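PDB 1WOH: agmatinase from Deinococcus radiodurans, which probably hydrolyses agmatine to putrescine and urea, as a manganese-dependent member of the arginase (ureohydrolase) family. Local coordinates for residues Pro23-Val36 with Ala103-Leu117. Sequence-based numbering, arbitrary orientation.
Sequences PDGDWQADVAALGV and AARQVRGRCRVPVFL
The axes of strands 31-36 and 114-117 run parallel, 4.6 Å apart at closest approach and at 21° to each other, with Val-115 stitched between Ala-32 and Leu-34: its N gives a bond to Ala-32 O (2.8 Å) and its O takes one from Leu-34 N. Leu-117 repeats the pattern two residues on, between Leu-34 O and Val-36 N. At the start of the pairing Asp-30 O accepts from both Val-113 N and Arg-112 N, the latter standing above the carbonyl plane, while Asp-30 OD1 and Arg-112 NH2 form a salt bridge whose hydrogen bond is weak and bent. Helix 103-108 packs against the face that carries Ala-32 and Leu-34. There Ala-32 CB sits 3.7 Å from both Val-107 CG1 and Cys-111 SG, and Leu-34, with CG anti to its backbone N (chi1 176°), reaches Ala-103 CB with CD2 (3.8 Å). Leu-34 CB meets the edge of the Phe-116 ring. This is part of the eight-stranded parallel alpha/beta sheet of the arginase fold: strand 31-36 lies between 80-85 and 114-118, and helix 284-302 packs on the face bearing Val-31 and Val-115. Ahead of the strand, the loop 23-28 wraps around Arg-110. Arg-110 CB lies over the six-membered ring of Trp-27, 3.7 Å from its centroid, and CD rests on the same indole face; Trp-27 NE1 itself bonds to Gln-22 O. Extended from CG to NE, the arginine carries NE to Gly-25 O (2.7 Å, 161° at the hydrogen), an acceptor in the guanidinium plane, while NH1 turns back to Gln-106 O. These two bonds fix the guanidinium's rotation, with Pro-23 O and Asp-24 CA against one of its faces.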
loop_
_atom_site.group_PDB
_atom_site.type_symbol
_atom_site.label_atom_id
_atom_site.label_comp_id
_atom_site.label_asym_id
_atom_site.label_seq_id
_atom_site.Cartn_x
_atom_site.Cartn_y
_atom_site.Cartn_z
ATOM N N PRO A 23 -10.105 23.839 -24.975
ATOM C CA PRO A 23 -9.836 25.184 -24.461
ATOM C C PRO A 23 -10.238 26.337 -25.378
ATOM O O PRO A 23 -10.858 27.303 -24.932
ATOM C CB PRO A 23 -8.335 25.152 -24.197
ATOM C CG PRO A 23 -8.134 23.751 -23.724
ATOM C CD PRO A 23 -8.957 22.947 -24.719
ATOM N N ASP A 24 -9.889 26.234 -26.657
ATOM C CA ASP A 24 -10.206 27.293 -27.608
ATOM C C ASP A 24 -11.380 26.925 -28.506
ATOM O O ASP A 24 -11.560 27.511 -29.575
ATOM C CB ASP A 24 -8.983 27.597 -28.471
ATOM C CG ASP A 24 -8.732 26.530 -29.515
ATOM O OD1 ASP A 24 -8.746 25.332 -29.163
ATOM O OD2 ASP A 24 -8.517 26.892 -30.690
ATOM N N GLY A 25 -12.173 25.954 -28.068
ATOM C CA GLY A 25 -13.321 25.523 -28.846
ATOM C C GLY A 25 -14.475 26.504 -28.776
ATOM O O GLY A 25 -14.374 27.552 -28.140
ATOM N N ASP A 26 -15.579 26.167 -29.434
ATOM C CA ASP A 26 -16.751 27.031 -29.438
ATOM C C ASP A 26 -17.747 26.602 -28.369
ATOM O O ASP A 26 -18.705 25.886 -28.655
ATOM C CB ASP A 26 -17.418 27.005 -30.816
ATOM C CG ASP A 26 -18.676 27.852 -30.870
ATOM O OD1 ASP A 26 -18.623 29.028 -30.455
ATOM O OD2 ASP A 26 -19.717 27.341 -31.335
ATOM N N TRP A 27 -17.510 27.044 -27.136
ATOM C CA TRP A 27 -18.383 26.713 -26.017
ATOM C C TRP A 27 -18.428 27.825 -24.976
ATOM O O TRP A 27 -17.594 28.734 -24.969
ATOM C CB TRP A 27 -17.923 25.419 -25.333
ATOM C CG TRP A 27 -16.519 25.494 -24.808
ATOM C CD1 TRP A 27 -15.373 25.249 -25.502
ATOM C CD2 TRP A 27 -16.112 25.921 -23.498
ATOM N NE1 TRP A 27 -14.275 25.499 -24.712
ATOM C CE2 TRP A 27 -14.699 25.914 -23.478
ATOM C CE3 TRP A 27 -16.803 26.310 -22.343
ATOM C CZ2 TRP A 27 -13.963 26.285 -22.347
ATOM C CZ3 TRP A 27 -16.070 26.679 -21.216
ATOM C CH2 TRP A 27 -14.664 26.663 -21.229
ATOM N N GLN A 28 -19.421 27.744 -24.101
ATOM C CA GLN A 28 -19.596 28.705 -23.024
ATOM C C GLN A 28 -20.232 27.981 -21.846
ATOM O O GLN A 28 -21.166 27.200 -22.021
ATOM C CB GLN A 28 -20.493 29.866 -23.466
ATOM C CG GLN A 28 -19.841 30.830 -24.448
ATOM C CD GLN A 28 -20.794 31.915 -24.925
ATOM O OE1 GLN A 28 -21.382 32.638 -24.120
ATOM N NE2 GLN A 28 -20.948 32.033 -26.241
ATOM N N ALA A 29 -19.713 28.226 -20.648
ATOM C CA ALA A 29 -20.252 27.598 -19.449
ATOM C C ALA A 29 -19.978 28.483 -18.251
ATOM O O ALA A 29 -19.062 29.307 -18.272
ATOM C CB ALA A 29 -19.629 26.229 -19.246
ATOM N N ASP A 30 -20.774 28.322 -17.203
ATOM C CA ASP A 30 -20.581 29.129 -16.007
ATOM C C ASP A 30 -19.258 28.773 -15.338
ATOM O O ASP A 30 -18.520 29.653 -14.894
ATOM C CB ASP A 30 -21.733 28.911 -15.023
ATOM C CG ASP A 30 -23.065 29.395 -15.569
ATOM O OD1 ASP A 30 -23.096 30.490 -16.171
ATOM O OD2 ASP A 30 -24.078 28.686 -15.389
ATOM N N VAL A 31 -18.972 27.476 -15.288
ATOM C CA VAL A 31 -17.755 26.951 -14.666
ATOM C C VAL A 31 -17.019 26.029 -15.633
ATOM O O VAL A 31 -17.637 25.182 -16.275
ATOM C CB VAL A 31 -18.098 26.129 -13.397
ATOM C CG1 VAL A 31 -16.821 25.582 -12.751
ATOM C CG2 VAL A 31 -18.861 26.986 -12.415
ATOM N N ALA A 32 -15.698 26.184 -15.728
ATOM C CA ALA A 32 -14.902 25.341 -16.614
ATOM C C ALA A 32 -13.641 24.899 -15.889
ATOM O O ALA A 32 -12.930 25.715 -15.308
ATOM C CB ALA A 32 -14.532 26.099 -17.894
ATOM N N ALA A 33 -13.381 23.602 -15.913
ATOM C CA ALA A 33 -12.200 23.051 -15.258
ATOM C C ALA A 33 -11.090 22.836 -16.281
ATOM O O ALA A 33 -11.352 22.470 -17.425
ATOM C CB ALA A 33 -12.555 21.727 -14.590
ATOM N N LEU A 34 -9.849 23.072 -15.861
ATOM C CA LEU A 34 -8.690 22.879 -16.722
ATOM C C LEU A 34 -7.612 22.279 -15.843
ATOM O O LEU A 34 -7.322 22.807 -14.762
ATOM C CB LEU A 34 -8.196 24.214 -17.298
ATOM C CG LEU A 34 -6.917 24.089 -18.144
ATOM C CD1 LEU A 34 -7.240 23.381 -19.444
ATOM C CD2 LEU A 34 -6.335 25.461 -18.422
ATOM N N GLY A 35 -7.025 21.175 -16.295
ATOM C CA GLY A 35 -5.994 20.529 -15.506
ATOM C C GLY A 35 -4.589 20.869 -15.950
ATOM O O GLY A 35 -4.345 21.128 -17.131
ATOM N N VAL A 36 -3.665 20.866 -14.990
ATOM C CA VAL A 36 -2.260 21.157 -15.245
ATOM C C VAL A 36 -1.447 20.095 -14.498
ATOM O O VAL A 36 -0.974 20.332 -13.384
ATOM C CB VAL A 36 -1.878 22.556 -14.720
ATOM C CG1 VAL A 36 -0.466 22.907 -15.177
ATOM C CG2 VAL A 36 -2.886 23.600 -15.215
ATOM N N ALA A 103 -3.674 28.299 -22.421
ATOM C CA ALA A 103 -4.865 27.497 -22.196
ATOM C C ALA A 103 -5.771 28.166 -21.166
ATOM O O ALA A 103 -6.989 28.181 -21.323
ATOM C CB ALA A 103 -4.479 26.096 -21.731
ATOM N N ALA A 104 -5.173 28.720 -20.115
ATOM C CA ALA A 104 -5.945 29.382 -19.066
ATOM C C ALA A 104 -6.674 30.599 -19.637
ATOM O O ALA A 104 -7.834 30.833 -19.316
ATOM C CB ALA A 104 -5.032 29.796 -17.921
ATOM N N ARG A 105 -5.993 31.369 -20.479
ATOM C CA ARG A 105 -6.620 32.539 -21.093
ATOM C C ARG A 105 -7.826 32.126 -21.926
ATOM O O ARG A 105 -8.880 32.771 -21.872
ATOM C CB ARG A 105 -5.640 33.286 -22.002
ATOM C CG ARG A 105 -4.655 34.190 -21.291
ATOM C CD ARG A 105 -4.329 35.394 -22.167
ATOM N NE ARG A 105 -3.270 36.228 -21.607
ATOM C CZ ARG A 105 -1.982 35.903 -21.622
ATOM N NH1 ARG A 105 -1.596 34.760 -22.173
ATOM N NH2 ARG A 105 -1.081 36.718 -21.090
ATOM N N GLN A 106 -7.664 31.062 -22.706
ATOM C CA GLN A 106 -8.741 30.570 -23.558
ATOM C C GLN A 106 -9.925 30.077 -22.736
ATOM O O GLN A 106 -11.079 30.317 -23.091
ATOM C CB GLN A 106 -8.236 29.444 -24.460
ATOM C CG GLN A 106 -7.079 29.847 -25.362
ATOM C CD GLN A 106 -6.619 28.716 -26.260
ATOM O OE1 GLN A 106 -6.465 27.576 -25.814
ATOM N NE2 GLN A 106 -6.386 29.026 -27.532
ATOM N N VAL A 107 -9.641 29.382 -21.642
ATOM C CA VAL A 107 -10.698 28.871 -20.783
ATOM C C VAL A 107 -11.397 30.011 -20.048
ATOM O O VAL A 107 -12.627 30.036 -19.938
ATOM C CB VAL A 107 -10.135 27.849 -19.768
ATOM C CG1 VAL A 107 -11.169 27.561 -18.672
ATOM C CG2 VAL A 107 -9.773 26.568 -20.501
ATOM N N ARG A 108 -10.616 30.964 -19.559
ATOM C CA ARG A 108 -11.187 32.100 -18.849
ATOM C C ARG A 108 -12.189 32.862 -19.719
ATOM O O ARG A 108 -13.248 33.280 -19.247
ATOM C CB ARG A 108 -10.075 33.045 -18.398
ATOM C CG ARG A 108 -9.924 33.133 -16.895
ATOM C CD ARG A 108 -10.270 34.525 -16.404
ATOM N NE ARG A 108 -9.295 35.504 -16.859
ATOM C CZ ARG A 108 -9.421 36.820 -16.715
ATOM N NH1 ARG A 108 -10.491 37.332 -16.124
ATOM N NH2 ARG A 108 -8.467 37.625 -17.160
ATOM N N GLY A 109 -11.855 33.027 -20.994
ATOM C CA GLY A 109 -12.725 33.757 -21.896
ATOM C C GLY A 109 -14.008 33.060 -22.298
ATOM O O GLY A 109 -14.820 33.628 -23.032
ATOM N N ARG A 110 -14.210 31.836 -21.826
ATOM C CA ARG A 110 -15.411 31.096 -22.184
ATOM C C ARG A 110 -16.235 30.661 -20.980
ATOM O O ARG A 110 -17.189 29.900 -21.120
ATOM C CB ARG A 110 -15.036 29.878 -23.031
ATOM C CG ARG A 110 -14.409 30.230 -24.382
ATOM C CD ARG A 110 -13.815 29.001 -25.041
ATOM N NE ARG A 110 -13.305 29.253 -26.392
ATOM C CZ ARG A 110 -12.289 30.060 -26.683
ATOM N NH1 ARG A 110 -11.650 30.716 -25.724
ATOM N NH2 ARG A 110 -11.912 30.214 -27.949
ATOM N N CYS A 111 -15.872 31.136 -19.795
ATOM C CA CYS A 111 -16.625 30.783 -18.599
ATOM C C CYS A 111 -16.607 31.927 -17.604
ATOM O O CYS A 111 -15.901 32.917 -17.790
ATOM C CB CYS A 111 -16.050 29.521 -17.945
ATOM S SG CYS A 111 -14.454 29.747 -17.109
ATOM N N ARG A 112 -17.394 31.794 -16.545
ATOM C CA ARG A 112 -17.437 32.828 -15.524
ATOM C C ARG A 112 -16.356 32.557 -14.487
ATOM O O ARG A 112 -15.555 33.434 -14.170
ATOM C CB ARG A 112 -18.815 32.865 -14.861
ATOM C CG ARG A 112 -18.946 33.906 -13.760
ATOM C CD ARG A 112 -20.337 34.524 -13.763
ATOM N NE ARG A 112 -21.386 33.512 -13.856
ATOM C CZ ARG A 112 -22.685 33.784 -13.902
ATOM N NH1 ARG A 112 -23.104 35.042 -13.865
ATOM N NH2 ARG A 112 -23.568 32.798 -13.989
ATOM N N VAL A 113 -16.329 31.336 -13.970
ATOM C CA VAL A 113 -15.340 30.965 -12.972
ATOM C C VAL A 113 -14.540 29.754 -13.418
ATOM O O VAL A 113 -15.071 28.647 -13.527
ATOM C CB VAL A 113 -15.986 30.630 -11.616
ATOM C CG1 VAL A 113 -14.891 30.360 -10.582
ATOM C CG2 VAL A 113 -16.888 31.774 -11.160
ATOM N N PRO A 114 -13.248 29.953 -13.709
ATOM C CA PRO A 114 -12.428 28.819 -14.135
ATOM C C PRO A 114 -11.855 28.121 -12.905
ATOM O O PRO A 114 -11.510 28.773 -11.923
ATOM C CB PRO A 114 -11.347 29.481 -14.976
ATOM C CG PRO A 114 -11.144 30.781 -14.253
ATOM C CD PRO A 114 -12.555 31.230 -13.958
ATOM N N VAL A 115 -11.784 26.797 -12.962
ATOM C CA VAL A 115 -11.233 25.995 -11.875
ATOM C C VAL A 115 -10.012 25.271 -12.417
ATOM O O VAL A 115 -10.112 24.477 -13.357
ATOM C CB VAL A 115 -12.256 24.974 -11.369
ATOM C CG1 VAL A 115 -11.617 24.067 -10.330
ATOM C CG2 VAL A 115 -13.452 25.709 -10.777
ATOM N N PHE A 116 -8.860 25.561 -11.818
ATOM C CA PHE A 116 -7.595 24.974 -12.244
ATOM C C PHE A 116 -7.130 23.893 -11.286
ATOM O O PHE A 116 -6.946 24.148 -10.098
ATOM C CB PHE A 116 -6.529 26.068 -12.336
ATOM C CG PHE A 116 -6.911 27.203 -13.245
ATOM C CD1 PHE A 116 -7.015 28.502 -12.754
ATOM C CD2 PHE A 116 -7.194 26.968 -14.586
ATOM C CE1 PHE A 116 -7.399 29.546 -13.588
ATOM C CE2 PHE A 116 -7.578 28.008 -15.423
ATOM C CZ PHE A 116 -7.681 29.297 -14.922
ATOM N N LEU A 117 -6.909 22.700 -11.822
ATOM C CA LEU A 117 -6.473 21.563 -11.024
ATOM C C LEU A 117 -4.982 21.279 -11.229
ATOM O O LEU A 117 -4.569 20.875 -12.314
ATOM C CB LEU A 117 -7.293 20.325 -11.415
ATOM C CG LEU A 117 -8.811 20.543 -11.474
ATOM C CD1 LEU A 117 -9.494 19.308 -12.028
ATOM C CD2 LEU A 117 -9.340 20.866 -10.090
#